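Local coordinates for protein alpha-Amylase (Thermotoga maritima, PDB 2B5D) that is a glycoside hydrolase family 57 protein that combines a largely parallel-stranded alpha/beta domain with a helical C-terminal region, at residues V445-N450 with I500-L505; V158-I163 with M523-I528; P218-Y223 with D336-E341; M227-V232 with I394-D399. All coordinates share one frame; numbering follows the deposited sequence.

Interaction 1. Residues V445-N450 with I500-L505; sequences VERVLN and IDEEML
With CG2 of Val448 turned anti to its own carbonyl carbon and CG of Leu505 anti to its backbone N (chi1 172°), the two residues meet branch to branch where helix 443-458 packs on the first turn of helix 502-511, a helix-helix contact of the C-terminal region. The apolar contact centres on Val448 CG2, which lies 3.7 Å from Leu505 CD2. From just ahead of the helix, Ile500 CG2 lies 3.8 Å from Val448 CG2, and Ile500 CD1 continues toward Val445 CG2. Its neighbour Asp501 is the N-cap and accepts two weak bonds at OD2, the straighter from Met504 N.

Arg447 lies at the outer side of the contact. Its chain bends at chi3 (62°) and carries the guanidinium across Leu505, whose CD2 sits 3.9 Å above the plane of the Arg447 group, off its centre. Glu502 approaches the guanidinium edge, yet Arg447 NH1 to Glu502 OE1 measures 4.3 Å, too long for a salt bridge; the arginine is paired instead through NH2 with Glu509, further along helix 502-511. The other leucine branch turns to the main chain, with Leu505 CD1 3.8 Å from Arg447 O.

Interaction 2. Residues V158-I163 with M523-I528; sequences VVNAQI and MARDVI
Met523 and Arg525 lay the C-terminal tail of the chain against helix 156-174, a helix of the family 57 domain, and together with Asn160 they account for most of the buried surface. The methionine is bent at both chi2 and chi3 (-66° and -63°), which folds its thioether back onto the helix. Met523 SD meets Ala161 CB at 3.6 Å, while its CE reaches the backbone of Val158 and lies 4.1 Å from Val158 CB. Leu453 of helix 443-458 and Ile431 of helix 418-436 also touch this methionine, placing it where the C-terminal helices approach the family 57 domain.

Arg525 takes a different course. Its guanidinium lies nearly parallel to the side-chain amide of Asn160, the two planes only 17° apart, with Arg525 NH1 3.7 Å from Asn160 CG. What fixes the far end of the arginine is Thr164, one turn onward in the same helix, whose OG1 is hydrogen-bonded to Arg525 NH2 and also to Asn160 O. At the guanidinium edge, near its plane, Arg525 NH1 stands 3.7 Å from Ala161 N.

Interaction 3. Residues P218-Y223 with D336-E341; sequences PRYGVY and DIMGVE
Met338 and Tyr220 lead a surface contact between the end of helix 309-338 and the loop that precedes strand 226-227, a loop whose type I turn runs from Pro218 to Gly221. The apolar contacts gather on the methionine methyl. Beyond CG the chain of Met338 is extended (chi2 -176°, chi3 157°), carrying CE into the corner formed by Tyr223 CB, 3.6 Å away, and Tyr220 CB, 4.0 Å away. Met338 CE also comes to 3.3 Å from Tyr220 O, a close approach to a carbonyl oxygen that already accepts from Tyr223 N.

Aromatic contacts form the second group. CG1 of Val340 stands over one face of the Tyr220 ring in a CH-pi contact, 4.2 Å from the centroid and 15° off the normal; the aliphatic part of Arg219 lies on the opposite face, so the ring is sandwiched. Met338 SD makes a looser, oblique Met-aromatic contact with this ring, at 5.4 Å from its centroid.

Polar groups act mainly outward: Tyr220 OH is hydrogen-bonded to Glu391 and Tyr223 OH to Asp238, which anchors both rings at their far ends. Gly339, with positive phi, ends the helical course and lets the chain turn so that Val340 follows Met338 toward the loop. From there the chain runs into strand 343-349, paired with strand 3-11, and Tyr223 both hydrogen-bonds through its backbone to Val343 and packs on Gln330 and Leu334 of helix 309-338.

Interaction 4. Residues M227-V232 with I394-D399; sequences MTPSGV and IATPAD
Ile394 runs beside Met227 in a single beta bridge, fastening the segment 394-399 to the hairpin of strands 226-227 and 233-236. Ile394 CA offers a C-H to Met227 O at 3.2 Å, and its CG2 lies against Met227 O and near Pro229 N. Next, Ala395 gives the one hydrogen bond between the segments: its N lies 3.0 Å from Met227 O, with an angle of 156° at the hydrogen and the donor tilted 25° from the carbonyl plane. Ala395 O then receives a nearly linear C-H contact from Thr228 CA.

Thr396 meets the turn through its methyl. The Thr396 and Pro229 side chains cross at about a right angle, Thr396 CG2 only 3.4 Å from Pro229 CD, tighter than usual for two carbons. Pro397 ends the contact, its CD 3.8 Å from Thr228 CG2, with Ile226 and Tyr188 also packed on this proline. Thr228 serves both sides: chi1 of 57° sends the methyl to Pro397 and keeps the hydroxyl within the type I turn of Thr228 to Gly231. Thr228 OG1 shares a hydrogen bond with Ser230 OG and accepts from Val232 N, just past the turn, at 2.9 Å.

In the fold
Followed from the N terminus, the chain first enters interaction 2 at helix 156-174, and the loop opened there closes only at the C-terminal tail, so the other three contacts are nested within it. Interactions 3 and 4 open in close succession, at 218-223 and 227-232, and cross: 336-341 closes the first before 394-399 closes the second. Their centres are about 17 Å apart, and together they tie the loops flanking strand 226-227 to the end of helix 309-338 and the segment after helix 382-388. Interaction 1 follows in series, within the C-terminal helices, its centre about 22 Å from that of interaction 2, which joins tail and family 57 domain.

Interaction 1. Residues V445-N450 with I500-L505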
# COMPACT_ATOMS: atom_id res chain seq x y z
N VAL A 445 -31.70 -19.36 16.06
CA VAL A 445 -31.72 -19.36 14.59
C VAL A 445 -32.22 -18.02 14.03
O VAL A 445 -31.75 -17.54 13.00
CB VAL A 445 -32.61 -20.49 14.06
CG1 VAL A 445 -33.01 -20.25 12.64
CG2 VAL A 445 -31.87 -21.82 14.17
N GLU A 446 -33.15 -17.42 14.76
CA GLU A 446 -33.80 -16.19 14.41
C GLU A 446 -32.84 -15.02 14.58
O GLU A 446 -32.69 -14.21 13.67
CB GLU A 446 -35.05 -15.98 15.26
CG GLU A 446 -36.12 -15.13 14.57
CD GLU A 446 -37.01 -14.34 15.53
OE1 GLU A 446 -36.68 -14.30 16.74
OE2 GLU A 446 -38.01 -13.74 15.08
N ARG A 447 -32.21 -14.93 15.75
CA ARG A 447 -31.10 -14.02 15.98
C ARG A 447 -29.99 -14.12 14.90
O ARG A 447 -29.46 -13.09 14.43
CB ARG A 447 -30.54 -14.22 17.37
CG ARG A 447 -31.40 -13.57 18.44
CD ARG A 447 -30.89 -13.94 19.86
NE ARG A 447 -29.53 -13.45 20.09
CZ ARG A 447 -28.61 -14.06 20.83
NH1 ARG A 447 -28.87 -15.22 21.42
NH2 ARG A 447 -27.41 -13.51 20.97
N VAL A 448 -29.71 -15.34 14.45
CA VAL A 448 -28.67 -15.56 13.46
C VAL A 448 -29.11 -15.03 12.10
O VAL A 448 -28.35 -14.36 11.37
CB VAL A 448 -28.28 -17.06 13.41
CG1 VAL A 448 -27.46 -17.43 12.18
CG2 VAL A 448 -27.53 -17.46 14.72
N LEU A 449 -30.34 -15.36 11.74
CA LEU A 449 -30.89 -14.96 10.47
C LEU A 449 -31.08 -13.44 10.44
O LEU A 449 -30.79 -12.79 9.43
CB LEU A 449 -32.17 -15.74 10.20
CG LEU A 449 -31.89 -17.17 9.70
CD1 LEU A 449 -33.19 -17.98 9.59
CD2 LEU A 449 -31.12 -17.23 8.38
N ASN A 450 -31.52 -12.87 11.55
CA ASN A 450 -31.64 -11.43 11.68
C ASN A 450 -30.31 -10.67 11.51
O ASN A 450 -30.28 -9.57 10.95
CB ASN A 450 -32.23 -11.08 13.04
CG ASN A 450 -33.73 -11.30 13.13
OD1 ASN A 450 -34.32 -11.06 14.19
ND2 ASN A 450 -34.36 -11.73 12.04
N ILE A 500 -23.72 -23.05 15.67
CA ILE A 500 -23.89 -21.63 15.99
C ILE A 500 -23.00 -21.29 17.17
O ILE A 500 -23.04 -21.96 18.20
CB ILE A 500 -25.36 -21.24 16.29
CG1 ILE A 500 -26.21 -21.37 15.02
CG2 ILE A 500 -25.46 -19.80 16.83
CD1 ILE A 500 -27.69 -21.23 15.31
N ASP A 501 -22.24 -20.21 17.00
CA ASP A 501 -21.24 -19.77 17.95
C ASP A 501 -21.78 -18.52 18.61
O ASP A 501 -21.74 -17.43 18.07
CB ASP A 501 -19.97 -19.49 17.15
CG ASP A 501 -18.81 -19.00 17.99
OD1 ASP A 501 -17.66 -19.18 17.48
OD2 ASP A 501 -19.03 -18.44 19.10
N GLU A 502 -22.29 -18.69 19.81
CA GLU A 502 -23.09 -17.65 20.41
C GLU A 502 -22.36 -16.40 20.80
O GLU A 502 -22.97 -15.33 20.85
CB GLU A 502 -23.85 -18.18 21.60
CG GLU A 502 -24.99 -19.09 21.21
CD GLU A 502 -25.91 -19.32 22.39
OE1 GLU A 502 -26.33 -18.30 23.00
OE2 GLU A 502 -26.18 -20.52 22.70
N GLU A 503 -21.07 -16.54 21.09
CA GLU A 503 -20.25 -15.42 21.53
C GLU A 503 -19.88 -14.51 20.36
O GLU A 503 -19.86 -13.29 20.50
CB GLU A 503 -18.99 -15.93 22.24
CG GLU A 503 -19.26 -16.54 23.62
CD GLU A 503 -18.03 -16.45 24.52
OE1 GLU A 503 -17.96 -15.46 25.31
OE2 GLU A 503 -17.15 -17.35 24.42
N MET A 504 -19.53 -15.14 19.23
CA MET A 504 -19.32 -14.44 17.99
C MET A 504 -20.61 -13.72 17.55
O MET A 504 -20.58 -12.54 17.23
CB MET A 504 -18.87 -15.41 16.88
CG MET A 504 -18.42 -14.67 15.62
SD MET A 504 -18.36 -15.72 14.14
CE MET A 504 -16.88 -16.68 14.47
N LEU A 505 -21.74 -14.42 17.56
CA LEU A 505 -23.04 -13.83 17.23
C LEU A 505 -23.34 -12.60 18.08
O LEU A 505 -23.79 -11.59 17.57
CB LEU A 505 -24.19 -14.84 17.34
CG LEU A 505 -25.63 -14.28 17.19
CD1 LEU A 505 -25.91 -13.72 15.78
CD2 LEU A 505 -26.63 -15.35 17.57

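Interaction 2. Residues V158-I163 with M523-I528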
# COMPACT_ATOMS: atom_id res chain seq x y z
N VAL A 158 -34.73 -8.39 -2.14
CA VAL A 158 -33.82 -7.52 -1.38
C VAL A 158 -34.21 -6.04 -1.55
O VAL A 158 -34.26 -5.24 -0.59
CB VAL A 158 -32.26 -7.88 -1.60
CG1 VAL A 158 -31.72 -7.34 -2.92
CG2 VAL A 158 -31.39 -7.44 -0.37
N VAL A 159 -34.60 -5.73 -2.77
CA VAL A 159 -35.16 -4.40 -3.05
C VAL A 159 -36.32 -4.00 -2.14
O VAL A 159 -36.30 -2.93 -1.51
CB VAL A 159 -35.53 -4.26 -4.51
CG1 VAL A 159 -36.21 -2.88 -4.79
CG2 VAL A 159 -34.28 -4.44 -5.41
N ASN A 160 -37.35 -4.87 -2.07
CA ASN A 160 -38.59 -4.56 -1.35
C ASN A 160 -38.31 -4.57 0.17
O ASN A 160 -38.86 -3.77 0.94
CB ASN A 160 -39.69 -5.56 -1.83
CG ASN A 160 -41.11 -5.28 -1.23
OD1 ASN A 160 -41.40 -4.20 -0.77
ND2 ASN A 160 -41.96 -6.31 -1.22
N ALA A 161 -37.43 -5.48 0.61
CA ALA A 161 -36.96 -5.52 2.00
C ALA A 161 -36.16 -4.29 2.36
O ALA A 161 -36.37 -3.68 3.46
CB ALA A 161 -36.11 -6.77 2.23
N GLN A 162 -35.23 -3.89 1.47
CA GLN A 162 -34.68 -2.51 1.62
C GLN A 162 -35.72 -1.46 1.90
O GLN A 162 -35.59 -0.68 2.85
CB GLN A 162 -33.81 -2.09 0.43
CG GLN A 162 -32.41 -2.67 0.46
CD GLN A 162 -31.46 -1.89 1.36
OE1 GLN A 162 -31.57 -0.65 1.50
NE2 GLN A 162 -30.46 -2.62 1.96
N ILE A 163 -36.78 -1.42 1.09
CA ILE A 163 -37.88 -0.42 1.31
C ILE A 163 -38.62 -0.59 2.62
O ILE A 163 -38.76 0.39 3.40
CB ILE A 163 -38.92 -0.45 0.14
CG1 ILE A 163 -38.25 0.08 -1.15
CG2 ILE A 163 -40.17 0.34 0.49
CD1 ILE A 163 -38.68 -0.64 -2.38
N MET A 523 -37.59 -11.33 4.05
CA MET A 523 -36.94 -11.88 2.82
C MET A 523 -37.68 -13.05 2.23
O MET A 523 -37.33 -13.56 1.15
CB MET A 523 -35.49 -12.27 3.09
CG MET A 523 -34.58 -11.05 3.43
SD MET A 523 -34.41 -9.94 2.02
CE MET A 523 -33.59 -10.93 0.73
N ALA A 524 -38.70 -13.51 2.94
CA ALA A 524 -39.44 -14.66 2.42
C ALA A 524 -40.74 -14.27 1.68
O ALA A 524 -41.47 -15.16 1.21
CB ALA A 524 -39.73 -15.67 3.57
N ARG A 525 -41.04 -12.96 1.59
CA ARG A 525 -42.29 -12.48 0.96
C ARG A 525 -42.31 -12.67 -0.53
O ARG A 525 -41.26 -12.84 -1.13
CB ARG A 525 -42.57 -11.04 1.26
CG ARG A 525 -42.62 -10.70 2.69
CD ARG A 525 -41.72 -9.53 2.67
NE ARG A 525 -42.33 -8.25 2.88
CZ ARG A 525 -41.75 -7.08 2.60
NH1 ARG A 525 -40.54 -6.97 2.03
NH2 ARG A 525 -42.43 -5.99 2.91
N ASP A 526 -43.50 -12.69 -1.12
CA ASP A 526 -43.59 -12.79 -2.58
C ASP A 526 -43.16 -11.48 -3.24
O ASP A 526 -43.09 -10.41 -2.60
CB ASP A 526 -44.98 -13.18 -3.13
CG ASP A 526 -44.88 -13.91 -4.50
OD1 ASP A 526 -43.72 -14.43 -4.80
OD2 ASP A 526 -45.90 -13.95 -5.28
N VAL A 527 -42.88 -11.61 -4.53
CA VAL A 527 -42.51 -10.51 -5.35
C VAL A 527 -43.31 -10.54 -6.64
O VAL A 527 -43.91 -11.57 -6.95
CB VAL A 527 -40.97 -10.57 -5.69
CG1 VAL A 527 -40.16 -10.48 -4.41
CG2 VAL A 527 -40.63 -11.83 -6.58
N ILE A 528 -43.39 -9.39 -7.31
CA ILE A 528 -43.31 -9.31 -8.78
C ILE A 528 -44.25 -8.28 -9.45
O ILE A 528 -44.21 -7.07 -9.13
CB ILE A 528 -43.25 -10.71 -9.48
CG1 ILE A 528 -42.13 -10.75 -10.53
CG2 ILE A 528 -44.60 -11.10 -10.07
CD1 ILE A 528 -41.67 -12.26 -11.04

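Interaction 3. Residues P218-Y223 with D336-E341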
# COMPACT_ATOMS: atom_id res chain seq x y z
N PRO A 218 -43.85 14.21 -19.69
CA PRO A 218 -44.82 15.03 -18.95
C PRO A 218 -45.03 16.45 -19.50
O PRO A 218 -44.06 17.16 -19.80
CB PRO A 218 -44.21 15.09 -17.57
CG PRO A 218 -43.51 13.74 -17.43
CD PRO A 218 -42.95 13.46 -18.80
N ARG A 219 -46.28 16.89 -19.56
CA ARG A 219 -46.64 18.08 -20.32
C ARG A 219 -46.05 19.36 -19.73
O ARG A 219 -45.56 20.20 -20.49
CB ARG A 219 -48.14 18.18 -20.57
CG ARG A 219 -49.03 18.51 -19.38
CD ARG A 219 -50.52 18.65 -19.85
NE ARG A 219 -51.38 18.40 -18.70
CZ ARG A 219 -51.89 17.21 -18.40
NH1 ARG A 219 -52.58 17.03 -17.27
NH2 ARG A 219 -51.67 16.19 -19.22
N TYR A 220 -46.10 19.46 -18.40
CA TYR A 220 -45.46 20.51 -17.65
C TYR A 220 -43.99 20.28 -17.28
O TYR A 220 -43.56 20.83 -16.29
CB TYR A 220 -46.26 20.75 -16.36
CG TYR A 220 -47.70 21.13 -16.64
CD1 TYR A 220 -48.76 20.39 -16.09
CD2 TYR A 220 -48.00 22.21 -17.50
CE1 TYR A 220 -50.09 20.73 -16.36
CE2 TYR A 220 -49.31 22.55 -17.81
CZ TYR A 220 -50.35 21.81 -17.24
OH TYR A 220 -51.64 22.17 -17.52
N GLY A 221 -43.24 19.49 -18.05
CA GLY A 221 -41.88 19.05 -17.68
C GLY A 221 -41.62 18.73 -16.21
O GLY A 221 -42.44 18.05 -15.58
N VAL A 222 -40.51 19.23 -15.64
CA VAL A 222 -40.17 18.88 -14.27
C VAL A 222 -40.83 19.75 -13.26
O VAL A 222 -40.59 19.59 -12.06
CB VAL A 222 -38.64 18.88 -14.00
CG1 VAL A 222 -37.99 17.83 -14.85
CG2 VAL A 222 -37.97 20.32 -14.25
N TYR A 223 -41.68 20.65 -13.73
CA TYR A 223 -42.31 21.69 -12.87
C TYR A 223 -43.72 21.38 -12.39
O TYR A 223 -44.39 22.22 -11.79
CB TYR A 223 -42.27 23.08 -13.59
CG TYR A 223 -40.84 23.39 -13.94
CD1 TYR A 223 -39.92 23.69 -12.94
CD2 TYR A 223 -40.40 23.33 -15.27
CE1 TYR A 223 -38.57 23.95 -13.25
CE2 TYR A 223 -39.09 23.60 -15.59
CZ TYR A 223 -38.18 23.90 -14.58
OH TYR A 223 -36.86 24.09 -14.89
N ASP A 336 -46.50 32.01 -16.84
CA ASP A 336 -46.93 32.55 -18.11
C ASP A 336 -46.96 31.49 -19.23
O ASP A 336 -47.86 31.50 -20.06
CB ASP A 336 -46.12 33.80 -18.47
CG ASP A 336 -46.32 34.23 -19.93
OD1 ASP A 336 -47.31 34.98 -20.23
OD2 ASP A 336 -45.49 33.81 -20.77
N ILE A 337 -45.99 30.57 -19.25
CA ILE A 337 -45.97 29.49 -20.26
C ILE A 337 -46.91 28.29 -19.93
O ILE A 337 -47.41 27.63 -20.85
CB ILE A 337 -44.53 28.98 -20.54
CG1 ILE A 337 -43.80 29.92 -21.48
CG2 ILE A 337 -44.52 27.59 -21.19
CD1 ILE A 337 -42.26 29.74 -21.47
N MET A 338 -47.17 28.06 -18.64
CA MET A 338 -47.87 26.85 -18.18
C MET A 338 -49.34 27.07 -17.93
O MET A 338 -50.14 26.25 -18.32
CB MET A 338 -47.27 26.32 -16.87
CG MET A 338 -45.86 25.77 -17.02
SD MET A 338 -45.15 25.02 -15.54
CE MET A 338 -44.03 24.06 -16.55
N GLY A 339 -49.68 28.14 -17.21
CA GLY A 339 -51.06 28.40 -16.89
C GLY A 339 -51.45 27.77 -15.57
O GLY A 339 -52.60 27.88 -15.11
N VAL A 340 -50.50 27.10 -14.95
CA VAL A 340 -50.68 26.70 -13.56
C VAL A 340 -49.38 26.98 -12.78
O VAL A 340 -48.34 27.29 -13.37
CB VAL A 340 -51.20 25.24 -13.46
CG1 VAL A 340 -50.16 24.21 -13.99
CG2 VAL A 340 -51.70 24.94 -12.03
N GLU A 341 -49.46 26.93 -11.46
CA GLU A 341 -48.32 27.19 -10.60
C GLU A 341 -47.20 26.11 -10.77
O GLU A 341 -47.45 24.91 -10.58
CB GLU A 341 -48.80 27.28 -9.15
CG GLU A 341 -49.64 28.53 -8.84
CD GLU A 341 -50.60 28.36 -7.63
OE1 GLU A 341 -50.66 29.28 -6.76
OE2 GLU A 341 -51.30 27.31 -7.55

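Interaction 4. Residues M227-V232 with I394-D399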
# COMPACT_ATOMS: atom_id res chain seq x y z
N MET A 227 -48.18 11.44 -11.42
CA MET A 227 -48.67 10.31 -10.59
C MET A 227 -48.42 9.08 -11.42
O MET A 227 -48.72 9.11 -12.62
CB MET A 227 -50.15 10.46 -10.34
CG MET A 227 -50.63 9.53 -9.20
SD MET A 227 -52.43 9.28 -9.38
CE MET A 227 -52.93 10.07 -7.85
N THR A 228 -47.76 8.06 -10.87
CA THR A 228 -47.64 6.78 -11.65
C THR A 228 -48.99 6.07 -11.83
O THR A 228 -49.91 6.30 -11.03
CB THR A 228 -46.74 5.80 -10.97
OG1 THR A 228 -47.27 5.56 -9.64
CG2 THR A 228 -45.31 6.41 -10.93
N PRO A 229 -49.12 5.22 -12.87
CA PRO A 229 -50.42 4.49 -12.88
C PRO A 229 -50.88 3.89 -11.53
O PRO A 229 -52.10 3.85 -11.31
CB PRO A 229 -50.23 3.38 -13.92
CG PRO A 229 -49.21 3.95 -14.93
CD PRO A 229 -48.27 4.88 -14.03
N SER A 230 -49.93 3.50 -10.65
CA SER A 230 -50.11 2.86 -9.35
C SER A 230 -50.56 3.80 -8.25
O SER A 230 -50.82 3.36 -7.09
CB SER A 230 -48.79 2.20 -8.90
OG SER A 230 -47.63 2.61 -9.69
N GLY A 231 -50.63 5.10 -8.60
CA GLY A 231 -51.00 6.22 -7.68
C GLY A 231 -49.90 6.84 -6.86
O GLY A 231 -50.14 7.61 -5.86
N VAL A 232 -48.67 6.50 -7.23
CA VAL A 232 -47.51 7.07 -6.49
C VAL A 232 -47.05 8.36 -7.21
O VAL A 232 -46.85 8.38 -8.43
CB VAL A 232 -46.34 6.01 -6.20
CG1 VAL A 232 -45.30 6.61 -5.28
CG2 VAL A 232 -46.88 4.74 -5.50
N ILE A 394 -50.72 11.63 -15.46
CA ILE A 394 -50.31 10.30 -15.12
C ILE A 394 -49.23 9.86 -16.08
O ILE A 394 -49.41 9.93 -17.31
CB ILE A 394 -51.50 9.27 -15.17
CG1 ILE A 394 -52.55 9.62 -14.13
CG2 ILE A 394 -51.02 7.87 -14.86
CD1 ILE A 394 -53.78 8.77 -14.24
N ALA A 395 -48.12 9.36 -15.56
CA ALA A 395 -47.02 9.04 -16.46
C ALA A 395 -46.20 7.96 -15.84
O ALA A 395 -46.24 7.76 -14.67
CB ALA A 395 -46.15 10.33 -16.75
N THR A 396 -45.47 7.22 -16.66
CA THR A 396 -44.50 6.32 -16.05
C THR A 396 -43.03 6.78 -16.25
O THR A 396 -42.56 6.85 -17.37
CB THR A 396 -44.73 4.80 -16.40
OG1 THR A 396 -44.00 4.44 -17.56
CG2 THR A 396 -46.16 4.52 -16.67
N PRO A 397 -42.33 7.09 -15.14
CA PRO A 397 -40.92 7.53 -15.17
C PRO A 397 -39.97 6.53 -15.81
O PRO A 397 -40.18 5.31 -15.71
CB PRO A 397 -40.58 7.71 -13.70
CG PRO A 397 -41.87 7.86 -13.01
CD PRO A 397 -42.87 7.06 -13.77
N ALA A 398 -38.92 7.03 -16.46
CA ALA A 398 -37.97 6.19 -17.13
C ALA A 398 -36.91 5.76 -16.10
O ALA A 398 -36.77 6.41 -15.08
CB ALA A 398 -37.36 6.92 -18.29
N ASP A 399 -36.23 4.64 -16.31
CA ASP A 399 -35.09 4.24 -15.47
C ASP A 399 -34.12 5.39 -15.39
O ASP A 399 -33.77 5.97 -16.43
CB ASP A 399 -34.34 3.10 -16.15
CG ASP A 399 -34.98 1.74 -15.93
OD1 ASP A 399 -36.17 1.69 -15.52
OD2 ASP A 399 -34.27 0.72 -16.13